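Local coordinates for putative DNA binding protein (Bacteroides thetaiotaomicron VPI-5482, PDB 3HTN) that is of uncertain function but carries a PCC domain, binds metal ions and may bind DNA, at residues A[8-13]-A[19-24]. Residues are numbered along the deposited sequence; the frame is centred on the assembly and turned at random.
Sequences MYSYKK and IVSINN
S21 O takes two hydrogen bonds, from S10 N at 2.9 Å and from a water. The setting is an antiparallel beta hairpin, strands 9-14 and 17-22, with strand 9-14 an outermost strand of the large sheet within this chain. S10 and S21 form a hydrogen-bonded pair, and the return bond, S21 N to S10 O, is the shorter at 2.8 Å. K12 and I19 repeat the double link two residues along, past the non-hydrogen-bonded pair Y11-V20. The same water donates to N23 OD1 at 2.7 Å and, in one of two conformers of S10, accepts from S10 OG, which lies between its own backbone N and carbonyl carbon (chi1 61°), a turn that brings it to the water, 3.7 Å from S21 O. Beyond the last strand pair, N23 N reaches M8 O at 2.9 Å, while the N23 amide lies against the M8 backbone, ND2 3.4 Å from M8 C. An alanine at N23 would probably deprive the water of one acceptor and uncover the M8 peptide. On the face of Y9, Y11, V20 and I22 the tyrosine rings lead away from residues 19-22 to meet F35 of helix 28-39 edge-to-face, their hydroxyls bonded to E38 and K39. Between these tyrosines sits V20, its CG1 3.9 Å from Y9 CB and its CG2 4.2 Å from Y11 CB.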
HETATM    1  N   MSE A   8      22.617   7.694   7.224  0.50 27.70           N
HETATM    2  CA  MSE A   8      21.706   7.450   6.104  0.50 22.82           C
HETATM    3  C   MSE A   8      20.249   7.851   6.342  0.50 20.80           C
HETATM    4  O   MSE A   8      19.468   7.872   5.396  0.50 18.80           O
HETATM    5  CB  MSE A   8      21.792   5.976   5.710  0.50 23.14           C
HETATM    6  CG  MSE A   8      23.069   5.647   4.965  0.50 21.03           C
HETATM    7 SE   MSE A   8      23.068   3.833   4.350  0.38 19.08          SE
HETATM    8  CE  MSE A   8      23.386   2.961   6.074  0.50 26.50           C
ATOM      9  N   TYR A   9      19.879   8.190   7.575  1.00 18.51           N
ATOM     10  CA  TYR A   9      18.488   8.496   7.875  1.00 19.49           C
ATOM     11  C   TYR A   9      18.354   9.193   9.211  1.00 18.48           C
ATOM     12  O   TYR A   9      19.289   9.191  10.030  1.00 18.04           O
ATOM     13  CB  TYR A   9      17.666   7.185   7.935  1.00 18.51           C
ATOM     14  CG  TYR A   9      18.292   6.142   8.817  1.00 16.97           C
ATOM     15  CD1 TYR A   9      18.208   6.220  10.213  1.00 17.25           C
ATOM     16  CD2 TYR A   9      19.034   5.099   8.262  1.00 17.98           C
ATOM     17  CE1 TYR A   9      18.850   5.291  11.017  1.00 21.58           C
ATOM     18  CE2 TYR A   9      19.668   4.162   9.062  1.00 20.44           C
ATOM     19  CZ  TYR A   9      19.561   4.256  10.431  1.00 17.76           C
ATOM     20  OH  TYR A   9      20.202   3.318  11.210  1.00 24.06           O
ATOM     21  N   SER A  10      17.191   9.808   9.413  0.50 18.60           N
ATOM     22  CA  SER A  10      16.765  10.335  10.708  0.50 17.90           C
ATOM     23  C   SER A  10      15.406   9.691  10.965  0.50 17.41           C
ATOM     24  O   SER A  10      14.687   9.338  10.019  0.50 16.06           O
ATOM     25  CB  SER A  10      16.679  11.860  10.708  0.50 19.77           C
ATOM     26  OG  SER A  10      15.737  12.340   9.769  0.50 20.70           O
ATOM     27  N   TYR A  11      15.039   9.546  12.232  1.00 18.46           N
ATOM     28  CA  TYR A  11      13.819   8.848  12.591  1.00 16.87           C
ATOM     29  C   TYR A  11      13.157   9.388  13.851  1.00 16.83           C
ATOM     30  O   TYR A  11      13.775  10.118  14.618  1.00 17.56           O
ATOM     31  CB  TYR A  11      14.097   7.354  12.758  1.00 19.13           C
ATOM     32  CG  TYR A  11      14.970   7.069  13.933  1.00 21.43           C
ATOM     33  CD1 TYR A  11      16.350   7.089  13.803  1.00 18.71           C
ATOM     34  CD2 TYR A  11      14.424   6.778  15.175  1.00 20.25           C
ATOM     35  CE1 TYR A  11      17.168   6.848  14.876  1.00 24.58           C
ATOM     36  CE2 TYR A  11      15.239   6.536  16.266  1.00 26.07           C
ATOM     37  CZ  TYR A  11      16.613   6.574  16.101  1.00 24.83           C
ATOM     38  OH  TYR A  11      17.438   6.322  17.163  1.00 30.28           O
ATOM     39  N   LYS A  12      11.893   9.007  14.032  1.00 17.09           N
ATOM     40  CA  LYS A  12      11.141   9.292  15.240  1.00 16.23           C
ATOM     41  C   LYS A  12      10.407   8.038  15.679  1.00 16.18           C
ATOM     42  O   LYS A  12       9.657   7.464  14.916  1.00 19.56           O
ATOM     43  CB  LYS A  12      10.138  10.424  15.008  1.00 16.94           C
ATOM     44  CG  LYS A  12       9.336  10.820  16.230  1.00 20.50           C
ATOM     45  CD  LYS A  12       8.404  11.965  15.873  1.00 22.62           C
ATOM     46  CE  LYS A  12       7.585  12.386  17.071  1.00 23.99           C
ATOM     47  NZ  LYS A  12       8.449  12.857  18.195  1.00 26.77           N
ATOM     48  N   LYS A  13      10.614   7.630  16.922  0.70 15.80           N
ATOM     49  CA  LYS A  13       9.921   6.473  17.459  0.70 18.42           C
ATOM     50  C   LYS A  13       8.568   6.873  18.004  0.70 19.38           C
ATOM     51  O   LYS A  13       8.477   7.792  18.826  0.70 18.93           O
ATOM     52  CB  LYS A  13      10.732   5.832  18.582  0.70 18.49           C
ATOM     53  CG  LYS A  13      10.182   4.503  19.061  0.70 19.27           C
ATOM     54  CD  LYS A  13      11.137   3.874  20.073  0.70 22.07           C
ATOM     55  CE  LYS A  13      10.611   2.538  20.583  0.70 23.75           C
ATOM     56  NZ  LYS A  13       9.337   2.708  21.351  0.70 26.87           N
ATOM     57  N   ILE A  19       8.988   6.424  12.310  1.00 16.49           N
ATOM     58  CA  ILE A  19       8.874   7.206  11.100  1.00 15.86           C
ATOM     59  C   ILE A  19      10.309   7.438  10.677  1.00 16.35           C
ATOM     60  O   ILE A  19      11.071   8.066  11.420  1.00 17.96           O
ATOM     61  CB  ILE A  19       8.147   8.555  11.327  1.00 17.28           C
ATOM     62  CG1 ILE A  19       6.787   8.323  11.995  1.00 21.88           C
ATOM     63  CG2 ILE A  19       8.006   9.309  10.043  1.00 20.00           C
ATOM     64  CD1 ILE A  19       5.968   7.188  11.454  1.00 26.59           C
ATOM     65  N   VAL A  20      10.665   6.942   9.495  1.00 17.05           N
ATOM     66  CA  VAL A  20      12.033   7.025   9.006  1.00 16.23           C
ATOM     67  C   VAL A  20      12.094   7.940   7.801  1.00 16.33           C
ATOM     68  O   VAL A  20      11.356   7.743   6.839  1.00 20.65           O
ATOM     69  CB  VAL A  20      12.573   5.648   8.654  1.00 17.58           C
ATOM     70  CG1 VAL A  20      14.019   5.724   8.177  1.00 21.21           C
ATOM     71  CG2 VAL A  20      12.423   4.732   9.864  1.00 18.96           C
ATOM     72  N   SER A  21      12.952   8.956   7.898  1.00 16.01           N
ATOM     73  CA  SER A  21      13.222   9.888   6.828  1.00 16.63           C
ATOM     74  C   SER A  21      14.611   9.606   6.296  1.00 17.46           C
ATOM     75  O   SER A  21      15.602   9.890   6.952  1.00 17.12           O
ATOM     76  CB  SER A  21      13.077  11.316   7.326  1.00 17.11           C
ATOM     77  OG  SER A  21      13.288  12.210   6.268  1.00 18.02           O
ATOM     78  N   ILE A  22      14.678   9.019   5.112  1.00 16.82           N
ATOM     79  CA  ILE A  22      15.959   8.625   4.550  1.00 18.13           C
ATOM     80  C   ILE A  22      16.634   9.870   3.977  1.00 17.09           C
ATOM     81  O   ILE A  22      15.960  10.792   3.486  1.00 17.09           O
ATOM     82  CB  ILE A  22      15.755   7.499   3.496  1.00 18.29           C
ATOM     83  CG1 ILE A  22      15.139   6.253   4.175  1.00 20.28           C
ATOM     84  CG2 ILE A  22      17.074   7.171   2.823  1.00 16.47           C
ATOM     85  CD1 ILE A  22      15.011   5.049   3.330  1.00 23.06           C
ATOM     86  N   ASN A  23      17.969   9.936   4.101  1.00 16.70           N
ATOM     87  CA  ASN A  23      18.735  11.059   3.583  1.00 18.64           C
ATOM     88  C   ASN A  23      18.645  11.097   2.073  1.00 16.54           C
ATOM     89  O   ASN A  23      18.563  10.059   1.416  1.00 16.23           O
ATOM     90  CB  ASN A  23      20.225  10.966   3.979  1.00 18.53           C
ATOM     91  CG  ASN A  23      20.465  11.148   5.460  1.00 23.38           C
ATOM     92  OD1 ASN A  23      19.554  11.429   6.220  1.00 22.75           O
ATOM     93  ND2 ASN A  23      21.715  10.937   5.881  1.00 23.92           N
ATOM     94  N   ASN A  24      18.711  12.284   1.500  1.00 15.84           N
ATOM     95  CA  ASN A  24      18.678  12.402   0.068  1.00 16.08           C
ATOM     96  C   ASN A  24      19.925  11.745  -0.531  1.00 16.65           C
ATOM     97  O   ASN A  24      20.972  11.604   0.134  1.00 18.07           O
ATOM     98  CB  ASN A  24      18.628  13.868  -0.332  1.00 17.22           C
ATOM     99  CG  ASN A  24      18.085  14.082  -1.727  1.00 18.18           C
ATOM    100  OD1 ASN A  24      17.618  13.146  -2.376  1.00 18.97           O
ATOM    101  ND2 ASN A  24      18.155  15.329  -2.208  1.00 17.44           N
TER
HETATM  102  O   HOH W   1      17.124  12.198   6.964  1.00 26.40           O